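Local coordinates for caspase subunit p21 (Drosophila melanogaster, PDB 3SIR), which acts as a cysteine endopeptidase in the caspase activation cascade that carries out apoptosis, at residues 81-84 against 85-88. The protein carries 1 engineered substitution. Sequence-based numbering, arbitrary orientation.
Sequences QNHS and DSDC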
# COMPACT_ATOMS: atom_id res chain seq x y z
N GLN A 81 -4.87 -7.10 -24.35
CA GLN A 81 -3.74 -7.76 -25.00
C GLN A 81 -3.42 -9.08 -24.32
O GLN A 81 -3.99 -9.41 -23.27
CB GLN A 81 -2.52 -6.85 -25.01
CG GLN A 81 -2.84 -5.45 -25.48
CD GLN A 81 -1.62 -4.72 -26.02
OE1 GLN A 81 -0.71 -5.34 -26.57
NE2 GLN A 81 -1.60 -3.41 -25.86
N ASN A 82 -2.59 -9.89 -24.98
CA ASN A 82 -2.09 -11.13 -24.43
C ASN A 82 -0.72 -10.91 -23.82
O ASN A 82 0.28 -10.76 -24.53
CB ASN A 82 -2.03 -12.22 -25.51
CG ASN A 82 -1.01 -13.30 -25.21
OD1 ASN A 82 -0.46 -13.37 -24.11
ND2 ASN A 82 -0.71 -14.13 -26.21
N HIS A 83 -0.68 -10.82 -22.49
CA HIS A 83 0.58 -10.67 -21.78
C HIS A 83 1.09 -11.99 -21.22
O HIS A 83 1.83 -12.02 -20.24
CB HIS A 83 0.44 -9.63 -20.67
CG HIS A 83 -0.21 -8.35 -21.12
ND1 HIS A 83 0.52 -7.27 -21.57
CD2 HIS A 83 -1.51 -8.00 -21.21
CE1 HIS A 83 -0.31 -6.28 -21.86
NE2 HIS A 83 -1.55 -6.70 -21.68
N SER A 84 0.81 -13.08 -21.94
CA SER A 84 1.33 -14.41 -21.60
C SER A 84 2.84 -14.45 -21.36
O SER A 84 3.33 -15.34 -20.67
CB SER A 84 0.98 -15.42 -22.70
OG SER A 84 -0.39 -15.75 -22.68
N ASP A 85 3.56 -13.62 -22.11
CA ASP A 85 5.02 -13.59 -22.05
C ASP A 85 5.51 -12.45 -21.16
O ASP A 85 6.70 -12.13 -21.14
CB ASP A 85 5.59 -13.41 -23.46
CG ASP A 85 5.24 -14.57 -24.38
OD1 ASP A 85 4.69 -15.57 -23.88
OD2 ASP A 85 5.53 -14.48 -25.59
N SER A 86 4.58 -11.83 -20.45
CA SER A 86 4.89 -10.70 -19.57
C SER A 86 5.16 -11.16 -18.14
O SER A 86 4.42 -11.99 -17.59
CB SER A 86 3.76 -9.67 -19.61
OG SER A 86 3.79 -8.92 -20.81
N ASP A 87 6.21 -10.62 -17.53
CA ASP A 87 6.31 -10.54 -16.08
C ASP A 87 5.08 -9.87 -15.49
O ASP A 87 4.37 -10.45 -14.66
CB ASP A 87 7.56 -9.74 -15.66
CG ASP A 87 8.85 -10.52 -15.85
OD1 ASP A 87 8.78 -11.71 -16.23
OD2 ASP A 87 9.93 -9.94 -15.62
N CYS A 88 4.84 -8.62 -15.90
CA CYS A 88 3.89 -7.76 -15.21
C CYS A 88 3.26 -6.73 -16.14
O CYS A 88 3.33 -6.87 -17.37
CB CYS A 88 4.59 -7.02 -14.06
SG CYS A 88 5.81 -5.80 -14.62
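His83 and Ser86 meet across a tight turn, with the serine hydroxyl at the edge of the imidazole ring and close to its plane. The turn is type I and runs from His83 to Ser86, with Ser84 and Asp85 at its corners. It is closed by one backbone hydrogen bond, Ser86 N to His83 O, at 2.8 Å. That same carbonyl oxygen also accepts from Lys129 NZ, so two bonds grip it.

The side chains of His83 and Ser86 lie against each other beside this bond. The close approach is made by the first carbon of the histidine: His83 CB is 3.4 Å from Ser86 OG and 3.5 Å from Ser86 CB. Ser86 OG and His83 ND1 are 3.7 Å apart and are not hydrogen-bonded, so the meeting is a van der Waals one. With chi1 at -48°, His83 CG lies beside the backbone N and anti to the carbonyl carbon. This swings the ring off the carbonyl that closes the turn, while CB stays against Ser86. The far side of the ring runs on into the protein, where NE2 bonds to Ser78 O and the side chain packs on Leu126 and on Met22 of strand 19-28.

Ahead of the turn, Asn82 OD1 accepts from the backbone N of Ser84, which fits an Asx turn. Its detail is doubtful, because the oxygen is crowded in the model.

His83 and Ser86 are buried; Ser84, at the corner, is exposed. Past the turn, backbone hydrogen bonds from Asp87 to Asn19 and from Cys88 to Arg20 set the chain beside strand 19-28. The arrangement is a type I beta turn at the end of the loop that leads from helix 68-79 into strand 86-95, an alpha-to-beta connection in the largely parallel sheet of the caspase fold.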